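Local coordinates for protein C2 toxin component I (Clostridium botulinum, PDB 2J3X) that acts as the enzymatic component of the binary C2 toxin, an ADP-ribosyltransferase that modifies actin in the target cell, at residues 22-25 with 26-29; 128-131 with 132-135; 232-235 with 236-239; 409-412 with 413-416. The protein carries 2 engineered substitutions. One frame throughout, in Å; residues are numbered along the deposited sequence.

Interaction 1 of 4, residues 22-25 with 26-29; sequences GKEE and EKRW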
# COMPACT_ATOMS: atom_id res chain seq x y z
N GLY A 22 12.22 -27.37 -4.96
CA GLY A 22 11.74 -26.31 -5.90
C GLY A 22 11.41 -26.86 -7.26
O GLY A 22 10.36 -26.59 -7.79
N LYS A 23 12.30 -27.64 -7.85
CA LYS A 23 12.00 -28.22 -9.16
C LYS A 23 10.76 -29.11 -9.15
O LYS A 23 9.96 -29.06 -10.10
CB LYS A 23 13.22 -29.03 -9.69
CG LYS A 23 14.49 -28.21 -9.95
CD LYS A 23 14.30 -26.74 -10.51
CE LYS A 23 13.94 -26.72 -12.02
NZ LYS A 23 13.71 -25.34 -12.53
N GLU A 24 10.61 -29.92 -8.11
CA GLU A 24 9.49 -30.89 -7.96
C GLU A 24 8.19 -30.07 -7.81
O GLU A 24 7.16 -30.37 -8.41
CB GLU A 24 9.72 -31.74 -6.72
CG GLU A 24 8.67 -32.77 -6.39
CD GLU A 24 8.44 -33.82 -7.48
OE1 GLU A 24 9.31 -34.00 -8.36
OE2 GLU A 24 7.38 -34.49 -7.43
N GLU A 25 8.28 -28.98 -7.07
CA GLU A 25 7.08 -28.21 -6.80
C GLU A 25 6.68 -27.41 -8.04
O GLU A 25 5.49 -27.26 -8.31
CB GLU A 25 7.38 -27.27 -5.61
CG GLU A 25 7.42 -27.98 -4.20
CD GLU A 25 6.11 -28.64 -3.82
OE1 GLU A 25 5.05 -28.05 -4.14
OE2 GLU A 25 6.12 -29.78 -3.26
N GLU A 26 7.65 -26.86 -8.75
CA GLU A 26 7.40 -26.21 -10.05
C GLU A 26 6.75 -27.17 -11.06
O GLU A 26 5.81 -26.82 -11.78
CB GLU A 26 8.68 -25.68 -10.65
CG GLU A 26 9.32 -24.52 -9.85
CD GLU A 26 10.80 -24.26 -10.20
OE1 GLU A 26 11.34 -24.96 -11.08
OE2 GLU A 26 11.43 -23.34 -9.60
N LYS A 27 7.24 -28.41 -11.09
CA LYS A 27 6.71 -29.44 -11.99
C LYS A 27 5.24 -29.69 -11.63
O LYS A 27 4.38 -29.74 -12.51
CB LYS A 27 7.55 -30.73 -11.87
CG LYS A 27 6.88 -32.04 -12.30
CD LYS A 27 7.77 -33.24 -11.82
CE LYS A 27 7.04 -34.58 -11.87
NZ LYS A 27 6.76 -35.16 -10.50
N ARG A 28 4.96 -29.87 -10.34
CA ARG A 28 3.58 -30.10 -9.87
C ARG A 28 2.67 -28.91 -10.25
O ARG A 28 1.54 -29.12 -10.72
CB ARG A 28 3.51 -30.35 -8.37
CG ARG A 28 4.21 -31.68 -7.96
CD ARG A 28 4.27 -31.85 -6.44
NE ARG A 28 4.85 -33.14 -6.07
CZ ARG A 28 5.12 -33.52 -4.81
NH1 ARG A 28 4.89 -32.71 -3.76
NH2 ARG A 28 5.63 -34.72 -4.58
N TRP A 29 3.18 -27.69 -10.02
CA TRP A 29 2.40 -26.50 -10.32
C TRP A 29 2.08 -26.46 -11.80
O TRP A 29 0.91 -26.21 -12.17
CB TRP A 29 3.23 -25.27 -9.94
CG TRP A 29 2.52 -23.94 -10.04
CD1 TRP A 29 1.18 -23.68 -10.00
CD2 TRP A 29 3.19 -22.67 -10.11
NE1 TRP A 29 0.96 -22.28 -10.09
CE2 TRP A 29 2.18 -21.66 -10.17
CE3 TRP A 29 4.54 -22.29 -10.23
CZ2 TRP A 29 2.51 -20.28 -10.24
CZ3 TRP A 29 4.87 -20.92 -10.34
CH2 TRP A 29 3.84 -19.94 -10.34
O HOH W 1 3.22 -30.27 -3.62
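E24 and R28, one helical turn apart, meet with their flat ends almost perpendicular: the carboxylate and guanidinium planes stand 84° apart. E24 swings CG to the side opposite its backbone N (chi1 179°), which puts CG over one face of the guanidinium, offset toward its rim; the bend at chi2 then turns the carboxylate so that OE2 comes 3.2 Å from R28 NE. That N-H points poorly at the oxygen, 124° at the hydrogen, so the bond is weak, and charge attraction probably carries much of the pairing. In the conformer described, one of two modelled, K27 runs alongside E24 in the same direction and its NZ adds a weak and less certain bond to the same OE2.

E25, three residues before R28, brings OE2 3.2 Å from R28 NH1, again with the two planes steeply turned. A water in the plane of the guanidinium accepts from NH1 and probably donates to E25 OE1, an oxygen that also bonds Y174 OH. A bound sulfate, probably from the crystallisation liquor, adds a further salt bridge to R28 NH1.

Apart from this cluster, K23 folds back through bends at chi2 and chi3 to set NZ 2.8 Å from E26 OE1, on the syn lone pair of that oxygen. N178 OD1 is another partner of K23 NZ. Beneath the side chains the backbone keeps regular i to i+4 bonds, such as E26 N to G22 O at 2.9 Å, while W29 takes no part in the charged cluster and its NE1 bonds A88 O. The pattern is that of i/i+3 and i/i+4 salt bridges on a surface helix, here helix 15-30, with E24, E25, K27 and R28 joined in one charged network.

Interaction 2 of 4, residues 128-131 with 132-135; sequences TLDK and VRQQ. With SO4 (sulfate ion), chain Q.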
# COMPACT_ATOMS: atom_id res chain seq x y z
N THR A 128 20.65 2.21 17.14
CA THR A 128 20.00 2.14 15.84
C THR A 128 18.96 1.01 15.85
O THR A 128 17.85 1.16 15.33
CB THR A 128 21.05 1.84 14.75
OG1 THR A 128 22.10 2.82 14.85
CG2 THR A 128 20.46 1.87 13.33
N LEU A 129 19.32 -0.11 16.45
CA LEU A 129 18.33 -1.18 16.61
C LEU A 129 17.09 -0.65 17.33
O LEU A 129 15.96 -0.91 16.92
CB LEU A 129 18.92 -2.30 17.45
CG LEU A 129 17.91 -3.42 17.78
CD1 LEU A 129 17.34 -4.15 16.56
CD2 LEU A 129 18.61 -4.43 18.71
N ASP A 130 17.29 0.06 18.44
CA ASP A 130 16.18 0.62 19.18
C ASP A 130 15.34 1.62 18.37
O ASP A 130 14.09 1.65 18.46
CB ASP A 130 16.71 1.29 20.46
CG ASP A 130 17.25 0.27 21.47
OD1 ASP A 130 17.05 -0.95 21.30
OD2 ASP A 130 17.85 0.72 22.48
N LYS A 131 16.01 2.46 17.58
CA LYS A 131 15.33 3.41 16.70
C LYS A 131 14.45 2.67 15.68
O LYS A 131 13.28 3.05 15.46
CB LYS A 131 16.39 4.26 16.01
CG LYS A 131 15.86 5.21 14.98
CD LYS A 131 17.03 6.06 14.46
CE LYS A 131 16.53 6.99 13.38
NZ LYS A 131 15.65 8.02 13.89
N VAL A 132 14.99 1.61 15.08
CA VAL A 132 14.22 0.76 14.13
C VAL A 132 13.03 0.14 14.85
O VAL A 132 11.91 0.22 14.33
CB VAL A 132 15.12 -0.34 13.50
CG1 VAL A 132 14.26 -1.39 12.75
CG2 VAL A 132 16.15 0.27 12.52
N ARG A 133 13.25 -0.46 16.04
CA ARG A 133 12.14 -1.05 16.82
C ARG A 133 11.04 -0.02 17.08
O ARG A 133 9.85 -0.30 16.87
CB ARG A 133 12.66 -1.55 18.16
CG ARG A 133 13.38 -2.88 18.05
CD ARG A 133 14.06 -3.16 19.40
NE ARG A 133 14.65 -4.50 19.43
CZ ARG A 133 15.42 -4.95 20.43
NH1 ARG A 133 15.77 -4.13 21.43
NH2 ARG A 133 15.88 -6.20 20.40
N GLN A 134 11.40 1.17 17.52
CA GLN A 134 10.38 2.16 17.84
C GLN A 134 9.59 2.58 16.59
O GLN A 134 8.37 2.78 16.63
CB GLN A 134 10.99 3.36 18.58
CG GLN A 134 11.37 3.01 20.03
CD GLN A 134 10.21 2.27 20.75
OE1 GLN A 134 9.12 2.81 20.93
NE2 GLN A 134 10.44 1.00 21.10
N GLN A 135 10.26 2.65 15.44
CA GLN A 135 9.53 3.11 14.24
C GLN A 135 8.68 2.00 13.60
O GLN A 135 7.55 2.26 13.13
CB GLN A 135 10.56 3.60 13.26
CG GLN A 135 10.00 3.98 11.92
CD GLN A 135 11.04 4.70 11.07
OE1 GLN A 135 11.78 5.55 11.57
NE2 GLN A 135 11.05 4.40 9.79
S SO4 Q . 15.67 10.28 10.78
O1 SO4 Q . 15.43 10.13 9.35
O2 SO4 Q . 14.90 9.24 11.45
O3 SO4 Q . 17.13 10.05 10.92
O4 SO4 Q . 15.23 11.54 11.32
O HOH W 2 13.25 0.76 21.02
O HOH W 3 14.28 -1.37 22.32
O HOH W 4 12.71 6.73 13.45
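L129 packs on R133 across one turn of helix 126-136, aliphatic branch against flat cation. Methyl CD2 of the leucine sits over the centre of one guanidinium face, 3.7 Å from R133 CZ, and L129 CG lies close to R133 NE. R133 gets there by running extended from CG to NE, with CG set opposite its carbonyl carbon (chi1 -78°). At the end of that chain NH1 comes 3.4 Å from D130 OD1, a long salt bridge in which carboxylate and guanidinium are only 21° from coplanar. A water links the same two atoms, though its bond to OD1 is weak. R133 NH2 goes to A198 O on strand 191-203, so the guanidinium is tied to its own helix and to the sheet beside it.

This is an amphipathic helix laid against the eight-stranded sheet of the chain: L129 and V132 both rest on I209 of strand 206-216, and V132 also touches F113 and I115. V132 CG2 packs 3.4 Å from T128 O, beside the backbone bond from V132 N to that oxygen.

K131 leaves on the outer side, straight until it bends at chi4 (68°). Its NZ donates at 2.8 Å to O2 of a sulfate, probably from the crystallisation liquor, and F113 makes a cation-pi contact with the same lysine. In the conformer of Q134 described, one of two modelled, a water spans D130 O and Q134 NE2, giving that carbonyl a second donor besides the backbone N-H of Q134; the direct bond from Q134 N to D130 O is 2.9 Å.

Interaction 3 of 4, residues 232-235 with 236-239; sequences ENYG and DYIS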
# COMPACT_ATOMS: atom_id res chain seq x y z
N GLU A 232 -23.07 -2.12 3.05
CA GLU A 232 -23.14 -3.01 4.20
C GLU A 232 -23.02 -2.23 5.49
O GLU A 232 -23.71 -2.51 6.48
CB GLU A 232 -21.94 -4.01 4.16
CG GLU A 232 -22.07 -5.07 3.12
CD GLU A 232 -20.71 -5.62 2.61
OE1 GLU A 232 -19.62 -5.38 3.22
OE2 GLU A 232 -20.75 -6.31 1.57
N ASN A 233 -22.14 -1.23 5.48
CA ASN A 233 -21.75 -0.52 6.68
C ASN A 233 -22.47 0.78 6.92
O ASN A 233 -22.51 1.26 8.05
CB ASN A 233 -20.25 -0.34 6.68
CG ASN A 233 -19.53 -1.69 6.91
OD1 ASN A 233 -19.57 -2.23 8.05
ND2 ASN A 233 -18.92 -2.27 5.86
N TYR A 234 -23.00 1.35 5.84
CA TYR A 234 -23.70 2.64 5.90
C TYR A 234 -25.06 2.61 5.23
O TYR A 234 -25.67 3.68 5.00
CB TYR A 234 -22.80 3.77 5.30
CG TYR A 234 -21.64 4.03 6.28
CD1 TYR A 234 -21.78 5.00 7.30
CD2 TYR A 234 -20.44 3.24 6.23
CE1 TYR A 234 -20.76 5.17 8.24
CE2 TYR A 234 -19.45 3.43 7.15
CZ TYR A 234 -19.60 4.39 8.12
OH TYR A 234 -18.62 4.57 9.08
N GLY A 235 -25.57 1.42 4.93
CA GLY A 235 -26.95 1.32 4.45
C GLY A 235 -27.94 2.03 5.36
O GLY A 235 -28.78 2.81 4.87
N ASP A 236 -27.86 1.78 6.67
CA ASP A 236 -28.80 2.37 7.61
C ASP A 236 -28.38 3.73 8.14
O ASP A 236 -29.00 4.26 9.05
CB ASP A 236 -29.18 1.41 8.75
CG ASP A 236 -28.03 1.13 9.71
OD1 ASP A 236 -26.95 1.68 9.49
OD2 ASP A 236 -28.25 0.34 10.68
N TYR A 237 -27.35 4.31 7.53
CA TYR A 237 -26.75 5.54 8.07
C TYR A 237 -27.78 6.70 8.11
O TYR A 237 -27.95 7.33 9.17
CB TYR A 237 -25.50 5.91 7.26
CG TYR A 237 -24.85 7.20 7.70
CD1 TYR A 237 -24.34 7.30 8.99
CD2 TYR A 237 -24.66 8.26 6.81
CE1 TYR A 237 -23.70 8.49 9.42
CE2 TYR A 237 -24.05 9.45 7.24
CZ TYR A 237 -23.57 9.53 8.53
OH TYR A 237 -22.93 10.67 8.97
N ILE A 238 -28.47 6.98 7.00
CA ILE A 238 -29.43 8.09 7.02
C ILE A 238 -30.55 7.86 8.05
O ILE A 238 -30.97 8.81 8.74
CB ILE A 238 -29.93 8.42 5.59
CG1 ILE A 238 -28.74 9.01 4.80
CG2 ILE A 238 -31.15 9.42 5.59
CD1 ILE A 238 -29.05 9.26 3.30
N SER A 239 -31.00 6.60 8.20
CA SER A 239 -32.05 6.27 9.16
C SER A 239 -31.59 6.65 10.57
O SER A 239 -32.43 6.81 11.44
CB SER A 239 -32.38 4.76 9.11
OG SER A 239 -31.44 4.00 9.90
O HOH W 5 -26.45 -0.64 7.30
O HOH W 6 -27.74 5.41 4.07
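Y234 and Y237 make a T-shaped pair at the end of helix 227-234. The edge of the Y234 ring is directed at the face of the Y237 ring, with centroids 5.6 Å apart and planes at 73°. The touching atom on the first ring is CD1, 3.8 Å from Y237 CG, which lies near the plane of the Y234 ring; Y237 CB packs against the same CD1. Y237 carries CG on the side opposite its own backbone N (chi1 177°), and that presents its ring to the edge of Y234.

Behind them the backbone folds in a type I turn closed by Y237 N to Y234 O, 3.1 Å. The donor stands well above the carbonyl plane, 73° out of it. A water lies within bonding distance of Y234 O and probably donates to it, with a weak bond from I238 N. One more water, held weakly by E232 O, accepts from D236 N at 2.9 Å. Further on, S239 OG donates to D236 O, 2.6 Å, within the following residues.

The outer shell fixes the rings by their hydroxyls: Y234 OH bonds K289 O and Y237 OH bonds A285 O. K289 NZ completes the tie with a salt bridge to D236 OD1 and a bond to N233 O, while A376 of strand 375-377 touches both tyrosines. The result is a beta turn that carries the chain out of helix 227-234 toward helix 243-254, with an edge-to-face aromatic pair packed against it.

Interaction 4 of 4, residues 409-412 with 413-416; sequences IINR and VTKM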
# COMPACT_ATOMS: atom_id res chain seq x y z
N ILE A 409 -0.48 4.64 -14.97
CA ILE A 409 -0.80 4.64 -16.39
C ILE A 409 -2.03 5.47 -16.60
O ILE A 409 -3.09 5.16 -16.03
CB ILE A 409 -1.01 3.20 -16.91
CG1 ILE A 409 0.33 2.46 -16.93
CG2 ILE A 409 -1.57 3.25 -18.32
CD1 ILE A 409 0.47 1.48 -15.88
N ILE A 410 -1.90 6.59 -17.34
CA ILE A 410 -2.97 7.59 -17.39
C ILE A 410 -3.82 7.26 -18.60
O ILE A 410 -5.05 7.30 -18.53
CB ILE A 410 -2.42 9.08 -17.49
CG1 ILE A 410 -1.34 9.35 -16.40
CG2 ILE A 410 -3.53 10.08 -17.40
CD1 ILE A 410 -1.79 9.23 -14.92
N ASN A 411 -3.17 6.94 -19.71
CA ASN A 411 -3.89 6.55 -20.92
C ASN A 411 -2.96 5.81 -21.86
O ASN A 411 -1.85 5.46 -21.49
CB ASN A 411 -4.57 7.76 -21.60
CG ASN A 411 -3.55 8.81 -22.08
OD1 ASN A 411 -2.54 8.47 -22.68
ND2 ASN A 411 -3.81 10.07 -21.74
N ARG A 412 -3.41 5.53 -23.08
CA ARG A 412 -2.61 4.71 -23.98
C ARG A 412 -1.19 5.23 -24.16
O ARG A 412 -0.25 4.42 -24.23
CB ARG A 412 -3.31 4.53 -25.34
CG ARG A 412 -2.78 3.35 -26.16
CD ARG A 412 -3.48 3.30 -27.51
NE ARG A 412 -3.29 4.58 -28.18
CZ ARG A 412 -4.12 5.14 -29.06
NH1 ARG A 412 -3.81 6.32 -29.57
NH2 ARG A 412 -5.25 4.53 -29.42
N VAL A 413 -1.01 6.56 -24.20
CA VAL A 413 0.30 7.17 -24.48
C VAL A 413 0.95 7.91 -23.31
O VAL A 413 2.00 8.55 -23.48
CB VAL A 413 0.22 8.20 -25.70
CG1 VAL A 413 -0.35 7.50 -26.95
CG2 VAL A 413 -0.61 9.42 -25.36
N THR A 414 0.31 7.91 -22.14
CA THR A 414 0.74 8.82 -21.08
C THR A 414 0.94 8.03 -19.80
O THR A 414 0.01 7.35 -19.37
CB THR A 414 -0.34 9.85 -20.84
OG1 THR A 414 -0.64 10.51 -22.09
CG2 THR A 414 0.09 10.88 -19.80
N LYS A 415 2.16 8.08 -19.24
CA LYS A 415 2.44 7.47 -17.92
C LYS A 415 2.97 8.60 -17.05
O LYS A 415 3.49 9.59 -17.60
CB LYS A 415 3.55 6.44 -18.04
CG LYS A 415 3.23 5.22 -18.89
CD LYS A 415 4.26 4.14 -18.67
CE LYS A 415 5.62 4.45 -19.28
NZ LYS A 415 6.28 3.13 -19.64
N MET A 416 2.85 8.49 -15.73
CA MET A 416 3.29 9.59 -14.88
C MET A 416 3.92 8.99 -13.60
O MET A 416 3.34 8.06 -13.01
CB MET A 416 2.09 10.51 -14.57
CG MET A 416 2.47 11.72 -13.78
SD MET A 416 1.05 12.75 -13.34
CE MET A 416 0.14 12.54 -14.82
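N411 OD1 is gripped by two donors, one inside the turn and one at its far end. T414 OG1 donates to it at 2.8 Å, tilted from the amide's carbonyl plane, and V413 N donates at 2.9 Å within that plane. N411 holds CG between its backbone N and carbonyl carbon (chi1 63°), the torsion that folds the amide back over the turn.

T414 O is also doubly held, by I410 N at 2.9 Å and by N411 N at 3.2 Å. Two successive residues facing one opposite them make a classic beta bulge, sharing N411 and T414 with the type I turn that joins strands 397-411 and 414-426. The return bond, T414 N to N411 O, is weak.

I410 also crosses M416, its CD1 3.8 Å from M416 CE, and I410 CB meets T414 CG2. I409 leads elsewhere, packing on F56 of helix 47-59 and M71 of helix 65-73, and its N bonds S63 OG.

With two acceptors taking two sound donors each, the asparagine oxygen and the bulged carbonyl probably restrain the turn, where the regular pairing of N411 with T414 is loose.

From the N terminus, interaction 1 lies in helix 15-30 and interaction 2 in helix 126-136, both in the first ADP-ribosyltransferase-like part of the chain; interactions 3 and 4 belong to the second. All four are local and run in series, none nesting in or crossing another. The two helical contacts close no loop. Residues 232-239 turn the chain out of a helix, and 409-416 close the hairpin between the two long strands near the C terminus. That hairpin end reaches helices 47-59 and 65-73, tying the two parts together. Interactions 2 and 4 lie on opposite sides of the chain's centre, and interactions 1 and 3 are about 49 Å apart between centres.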